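PDB 1P3Y: MrsD protein from Bacillus sp., which catalyses the oxidative decarboxylation of the C-terminal cysteine of mersacidin to an aminoenethiol, using FAD, as a step in making this lantibiotic. Local coordinates for residues A[122-126]-A[127-131]; A[137-140]-A[141-144]. One frame throughout, in Å; residues are numbered along the deposited sequence.

Interaction 1 of 2, residues A[122-126]-A[127-131]. With FAD (flavin-adenine dinucleotide), chain B.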
loop_
_atom_site.group_PDB
_atom_site.type_symbol
_atom_site.label_atom_id
_atom_site.label_comp_id
_atom_site.label_asym_id
_atom_site.label_seq_id
_atom_site.Cartn_x
_atom_site.Cartn_y
_atom_site.Cartn_z
ATOM N N PRO A 122 2.860 -28.406 -27.189
ATOM C CA PRO A 122 1.881 -28.649 -26.128
ATOM C C PRO A 122 2.387 -29.515 -24.986
ATOM O O PRO A 122 3.248 -30.376 -25.166
ATOM C CB PRO A 122 0.719 -29.308 -26.869
ATOM C CG PRO A 122 0.792 -28.693 -28.211
ATOM C CD PRO A 122 2.277 -28.703 -28.509
ATOM N N ASN A 123 1.808 -29.291 -23.814
ATOM C CA ASN A 123 2.153 -30.015 -22.604
ATOM C C ASN A 123 1.000 -29.803 -21.628
ATOM O O ASN A 123 0.644 -28.678 -21.302
ATOM C CB ASN A 123 3.468 -29.472 -22.030
ATOM C CG ASN A 123 3.826 -30.100 -20.715
ATOM O OD1 ASN A 123 3.322 -29.697 -19.672
ATOM N ND2 ASN A 123 4.687 -31.109 -20.748
ATOM N N MET A 124 0.400 -30.892 -21.177
ATOM C CA MET A 124 -0.724 -30.800 -20.267
ATOM C C MET A 124 -1.007 -32.163 -19.678
ATOM O O MET A 124 -0.384 -33.166 -20.040
ATOM C CB MET A 124 -1.968 -30.309 -21.010
ATOM C CG MET A 124 -2.456 -31.263 -22.116
ATOM S SD MET A 124 -3.553 -30.421 -23.274
ATOM C CE MET A 124 -2.361 -29.647 -24.362
ATOM N N ASN A 125 -1.962 -32.181 -18.765
ATOM C CA ASN A 125 -2.387 -33.397 -18.092
ATOM C C ASN A 125 -3.023 -34.318 -19.140
ATOM O O ASN A 125 -3.701 -33.848 -20.066
ATOM C CB ASN A 125 -3.410 -33.022 -17.024
ATOM C CG ASN A 125 -3.748 -34.158 -16.139
ATOM O OD1 ASN A 125 -2.888 -34.671 -15.425
ATOM N ND2 ASN A 125 -5.009 -34.577 -16.167
ATOM N N ASP A 126 -2.798 -35.620 -19.000
ATOM C CA ASP A 126 -3.349 -36.601 -19.939
ATOM C C ASP A 126 -4.866 -36.514 -20.073
ATOM O O ASP A 126 -5.414 -36.712 -21.168
ATOM C CB ASP A 126 -2.936 -38.021 -19.536
ATOM C CG ASP A 126 -1.617 -38.447 -20.175
ATOM O OD1 ASP A 126 -1.622 -38.788 -21.388
ATOM O OD2 ASP A 126 -0.579 -38.424 -19.465
ATOM N N LEU A 127 -5.548 -36.229 -18.964
ATOM C CA LEU A 127 -6.994 -36.090 -19.025
ATOM C C LEU A 127 -7.308 -34.948 -19.994
ATOM O O LEU A 127 -8.167 -35.068 -20.873
ATOM C CB LEU A 127 -7.569 -35.783 -17.641
ATOM C CG LEU A 127 -7.665 -36.991 -16.696
ATOM C CD1 LEU A 127 -8.069 -36.539 -15.302
ATOM C CD2 LEU A 127 -8.676 -37.989 -17.249
ATOM N N MET A 128 -6.587 -33.843 -19.842
ATOM C CA MET A 128 -6.787 -32.683 -20.700
ATOM C C MET A 128 -6.417 -32.990 -22.141
ATOM O O MET A 128 -7.092 -32.556 -23.076
ATOM C CB MET A 128 -5.930 -31.516 -20.207
ATOM C CG MET A 128 -6.299 -31.009 -18.829
ATOM S SD MET A 128 -5.022 -29.941 -18.172
ATOM C CE MET A 128 -5.356 -28.413 -19.110
ATOM N N TRP A 129 -5.332 -33.730 -22.318
ATOM C CA TRP A 129 -4.864 -34.063 -23.652
ATOM C C TRP A 129 -5.874 -34.904 -24.450
ATOM O O TRP A 129 -5.974 -34.786 -25.678
ATOM C CB TRP A 129 -3.501 -34.768 -23.554
ATOM C CG TRP A 129 -2.956 -35.190 -24.885
ATOM C CD1 TRP A 129 -3.007 -36.450 -25.429
ATOM C CD2 TRP A 129 -2.334 -34.353 -25.877
ATOM N NE1 TRP A 129 -2.459 -36.448 -26.693
ATOM C CE2 TRP A 129 -2.038 -35.178 -26.997
ATOM C CE3 TRP A 129 -2.001 -32.993 -25.932
ATOM C CZ2 TRP A 129 -1.421 -34.682 -28.165
ATOM C CZ3 TRP A 129 -1.387 -32.495 -27.094
ATOM C CH2 TRP A 129 -1.105 -33.342 -28.194
ATOM N N ASN A 130 -6.660 -35.716 -23.756
ATOM C CA ASN A 130 -7.618 -36.559 -24.452
ATOM C C ASN A 130 -8.963 -35.913 -24.689
ATOM O O ASN A 130 -9.867 -36.544 -25.232
ATOM C CB ASN A 130 -7.797 -37.896 -23.716
ATOM C CG ASN A 130 -6.503 -38.710 -23.674
ATOM O OD1 ASN A 130 -5.780 -38.818 -24.678
ATOM N ND2 ASN A 130 -6.208 -39.289 -22.511
ATOM N N LYS A 131 -9.099 -34.655 -24.293
ATOM C CA LYS A 131 -10.358 -33.944 -24.502
ATOM C C LYS A 131 -10.566 -33.593 -25.986
ATOM O O LYS A 131 -9.642 -33.147 -26.688
ATOM C CB LYS A 131 -10.413 -32.676 -23.625
ATOM C CG LYS A 131 -10.661 -32.963 -22.154
ATOM C CD LYS A 131 -12.059 -33.517 -21.953
ATOM C CE LYS A 131 -12.252 -34.153 -20.579
ATOM N NZ LYS A 131 -12.148 -33.189 -19.472
HETATM P PA FAD B . -2.425 -17.046 -18.462
HETATM O O1A FAD B . -1.286 -17.231 -17.465
HETATM O O2A FAD B . -2.452 -15.774 -19.288
HETATM O O5B FAD B . -3.886 -17.149 -17.722
HETATM C C5B FAD B . -4.093 -17.730 -16.400
HETATM C C4B FAD B . -4.145 -16.666 -15.310
HETATM O O4B FAD B . -3.525 -15.470 -15.771
HETATM C C3B FAD B . -5.563 -16.242 -14.889
HETATM O O3B FAD B . -5.665 -16.598 -13.514
HETATM C C2B FAD B . -5.600 -14.780 -15.190
HETATM O O2B FAD B . -6.394 -13.922 -14.420
HETATM C C1B FAD B . -4.132 -14.367 -15.154
HETATM N N9A FAD B . -3.675 -13.169 -15.933
HETATM C C8A FAD B . -3.537 -12.948 -17.372
HETATM N N7A FAD B . -3.102 -11.751 -17.699
HETATM C C5A FAD B . -2.916 -11.082 -16.446
HETATM C C6A FAD B . -2.478 -9.753 -16.066
HETATM N N6A FAD B . -2.103 -8.831 -16.968
HETATM N N1A FAD B . -2.444 -9.422 -14.677
HETATM C C2A FAD B . -2.817 -10.322 -13.716
HETATM N N3A FAD B . -3.248 -11.653 -13.992
HETATM C C4A FAD B . -3.261 -11.899 -15.440
HETATM N N1 FAD B . -2.532 -26.012 -18.240
HETATM C C2 FAD B . -2.111 -26.738 -19.348
HETATM O O2 FAD B . -2.789 -26.729 -20.410
HETATM N N3 FAD B . -0.922 -27.479 -19.269
HETATM C C4 FAD B . -0.065 -27.566 -18.106
HETATM O O4 FAD B . 1.004 -28.289 -18.139
HETATM C C4X FAD B . -0.505 -26.815 -17.019
HETATM N N5 FAD B . 0.328 -26.845 -15.847
HETATM C C5X FAD B . -0.083 -26.058 -14.725
HETATM C C6 FAD B . 0.707 -26.048 -13.534
HETATM C C7 FAD B . 0.362 -25.271 -12.352
HETATM C C7M FAD B . 1.306 -25.328 -11.117
HETATM C C8 FAD B . -0.873 -24.457 -12.397
HETATM C C8M FAD B . -1.354 -23.593 -11.249
HETATM C C9 FAD B . -1.684 -24.434 -13.543
HETATM C C9A FAD B . -1.341 -25.212 -14.723
HETATM N N10 FAD B . -2.126 -25.278 -16.005
HETATM C C10 FAD B . -1.723 -26.048 -17.107
HETATM C "C1'" FAD B . -3.329 -24.501 -16.066
HETATM C "C2'" FAD B . -3.273 -23.206 -16.790
HETATM O "O2'" FAD B . -2.261 -22.343 -16.098
HETATM C "C3'" FAD B . -4.580 -22.506 -16.744
HETATM O "O3'" FAD B . -5.524 -23.054 -17.688
HETATM C "C4'" FAD B . -4.499 -20.978 -17.024
HETATM O "O4'" FAD B . -5.852 -20.429 -16.874
HETATM C "C5'" FAD B . -4.003 -20.602 -18.398
HETATM O "O5'" FAD B . -2.569 -20.522 -18.417
HETATM P P FAD B . -1.791 -19.733 -19.540
HETATM O O1P FAD B . -0.366 -19.880 -19.221
HETATM O O2P FAD B . -2.239 -20.244 -20.885
HETATM O O3P FAD B . -2.401 -18.237 -19.483
HETATM O O HOH W 1 -2.540 -39.768 -23.799
#
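M124 and W129 meet at the edge of the indole. The M124 chain, bent at chi3 (83°), sets CE in the ring plane, 3.7 Å from W129 CE3, while SD lies 5.4 Å from the centroid of the six-membered ring, an edge-on Met-aromatic contact. P122 CB joins at the same edge, 3.8 Å from W129 CZ3, and M124 CG packs on M128 CB. L95 of helix 92-99 touches both P122 and M124.

The hydrogen bonds make the first turn of helix 126-129, with N125 as N-cap residue. W129 N donates to N125 O (2.8 Å), and N130 N reaches D126 O at 3.0 Å. A water donates to D126 OD1 and, weakly, to N130 OD1.

Toward the flavin, N3 of FAD donates to N123 O (2.8 Å), and M128 CE comes within 3.3 Å of FAD O2. M128 also packs on the active-site H75 of the second subunit. The pyrimidine end of the flavin is thus read by a main-chain carbonyl, which suits its N3-H, while the M128 methyl and the CA and CB of M124 give it apolar neighbours and the end of M124 packs on W129.

Interaction 2 of 2, residues A[137-140]-A[141-144]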
loop_
_atom_site.group_PDB
_atom_site.type_symbol
_atom_site.label_atom_id
_atom_site.label_comp_id
_atom_site.label_asym_id
_atom_site.label_seq_id
_atom_site.Cartn_x
_atom_site.Cartn_y
_atom_site.Cartn_z
ATOM N N ASN A 137 -8.761 -28.295 -31.550
ATOM C CA ASN A 137 -7.978 -27.062 -31.579
ATOM C C ASN A 137 -6.651 -27.305 -32.272
ATOM O O ASN A 137 -6.253 -26.512 -33.133
ATOM C CB ASN A 137 -7.778 -26.489 -30.151
ATOM C CG ASN A 137 -9.001 -25.667 -29.655
ATOM O OD1 ASN A 137 -9.180 -25.457 -28.454
ATOM N ND2 ASN A 137 -9.828 -25.200 -30.587
ATOM N N ILE A 138 -5.974 -28.399 -31.911
ATOM C CA ILE A 138 -4.679 -28.746 -32.524
ATOM C C ILE A 138 -4.833 -28.845 -34.055
ATOM O O ILE A 138 -4.041 -28.274 -34.828
ATOM C CB ILE A 138 -4.155 -30.121 -32.023
ATOM C CG1 ILE A 138 -3.943 -30.097 -30.501
ATOM C CG2 ILE A 138 -2.863 -30.491 -32.781
ATOM C CD1 ILE A 138 -2.587 -29.592 -30.082
ATOM N N GLU A 139 -5.862 -29.577 -34.474
ATOM C CA GLU A 139 -6.136 -29.762 -35.881
ATOM C C GLU A 139 -6.319 -28.412 -36.560
ATOM O O GLU A 139 -5.634 -28.102 -37.553
ATOM C CB GLU A 139 -7.377 -30.648 -36.058
ATOM C CG GLU A 139 -7.712 -31.031 -37.512
ATOM C CD GLU A 139 -6.483 -31.446 -38.331
ATOM O OE1 GLU A 139 -5.603 -32.151 -37.768
ATOM O OE2 GLU A 139 -6.411 -31.070 -39.536
ATOM N N GLN A 140 -7.201 -27.589 -35.998
ATOM C CA GLN A 140 -7.495 -26.263 -36.541
ATOM C C GLN A 140 -6.235 -25.423 -36.741
ATOM O O GLN A 140 -6.120 -24.690 -37.725
ATOM C CB GLN A 140 -8.477 -25.522 -35.631
ATOM C CG GLN A 140 -8.970 -24.197 -36.190
ATOM C CD GLN A 140 -9.815 -24.368 -37.438
ATOM O OE1 GLN A 140 -10.980 -24.756 -37.364
ATOM N NE2 GLN A 140 -9.231 -24.080 -38.592
ATOM N N LEU A 141 -5.320 -25.495 -35.779
ATOM C CA LEU A 141 -4.057 -24.771 -35.856
ATOM C C LEU A 141 -3.242 -25.261 -37.055
ATOM O O LEU A 141 -2.644 -24.458 -37.792
ATOM C CB LEU A 141 -3.261 -24.968 -34.561
ATOM C CG LEU A 141 -3.721 -24.151 -33.347
ATOM C CD1 LEU A 141 -3.089 -24.712 -32.079
ATOM C CD2 LEU A 141 -3.340 -22.677 -33.551
ATOM N N ARG A 142 -3.209 -26.583 -37.235
ATOM C CA ARG A 142 -2.493 -27.181 -38.359
ATOM C C ARG A 142 -3.145 -26.711 -39.659
ATOM O O ARG A 142 -2.467 -26.186 -40.548
ATOM C CB ARG A 142 -2.532 -28.703 -38.257
ATOM C CG ARG A 142 -1.388 -29.265 -37.445
ATOM C CD ARG A 142 -1.728 -30.610 -36.840
ATOM N NE ARG A 142 -0.629 -31.120 -36.026
ATOM C CZ ARG A 142 -0.756 -32.138 -35.178
ATOM N NH1 ARG A 142 -1.941 -32.750 -35.049
ATOM N NH2 ARG A 142 0.286 -32.521 -34.437
ATOM N N LYS A 143 -4.462 -26.879 -39.756
ATOM C CA LYS A 143 -5.178 -26.433 -40.944
ATOM C C LYS A 143 -4.822 -24.966 -41.224
ATOM O O LYS A 143 -4.702 -24.563 -42.382
ATOM C CB LYS A 143 -6.695 -26.570 -40.757
ATOM C CG LYS A 143 -7.468 -26.254 -42.036
ATOM C CD LYS A 143 -8.936 -25.874 -41.803
ATOM C CE LYS A 143 -9.109 -24.369 -41.470
ATOM N NZ LYS A 143 -10.549 -23.978 -41.250
ATOM N N ASP A 144 -4.646 -24.177 -40.160
ATOM C CA ASP A 144 -4.306 -22.762 -40.300
ATOM C C ASP A 144 -2.855 -22.534 -40.704
ATOM O O ASP A 144 -2.490 -21.430 -41.093
ATOM C CB ASP A 144 -4.582 -22.008 -39.003
ATOM C CG ASP A 144 -6.059 -21.784 -38.756
ATOM O OD1 ASP A 144 -6.870 -22.038 -39.675
ATOM O OD2 ASP A 144 -6.403 -21.333 -37.636
HETATM O O HOH W 2 -5.162 -32.852 -35.100
#
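E139 O accepts from K143 N at 2.8 Å, the shortest hydrogen bond between the two segments, with an almost straight N-H...O angle of 172°. Three more i to i+4 bonds run beside it: L141 N to N137 O at 3.0 Å, R142 N to I138 O at 3.1 Å, and D144 N to Q140 O. The last is the least straight of the four, with an N-H...O angle of 140°.

I138 and R142 lie side by side on one flank and point the same way. The R142 chain runs extended from CG to NE, which carries the guanidinium out to I138, whose CG2 sits over one face, displaced toward the rim and 3.3 Å from R142 NH1. R142 NH2 forms a salt bridge with E150 and a hydrogen bond to V148 O, which probably help fix the rotation of the group. E139 OE1 stays 4.6 Å from R142 NH1, and a water spans the two, donating to E139 OE1 at 2.8 Å and weakly accepting from R142 NH1.

L141, with CG anti to its own carbonyl carbon (chi1 -77°), sends its branch back along the preceding turn, CG 3.5 Å from N137 O, and packs on L95 and T98 of helix 92-99. At the far end, the D144 carboxylate is held mainly by a salt bridge from OD2 to R136 of the third subunit. Q140 and K143 also pack against that arginine.

These four residue pairs show the regular i to i+4 pattern of an amphipathic alpha-helix. Helix 132-144 leads into strand 147-148, the outermost strand, within this chain, of the parallel Rossmann-type sheet, one flank on helix 92-99 and its C-terminal turn in a subunit interface of the dodecamer.

From the N terminus, the chain leaves strand 119-122 of the parallel sheet and enters interaction 1, where the turn after the strand folds back as short helix 126-129. That contact closes before interaction 2 opens, so the two stand in series, neither nested nor crossed, with centres about 16 Å apart. Helix 132-144 follows directly and carries interaction 2, a run of successive helical turns, toward strand 147-148. The two meet where P122 CG packs on I138 CD1 at 4.0 Å, and both rest on L95 of helix 92-99. Together they join the flavin-binding end of the sheet to helix 132-144 and to two different neighbouring subunits.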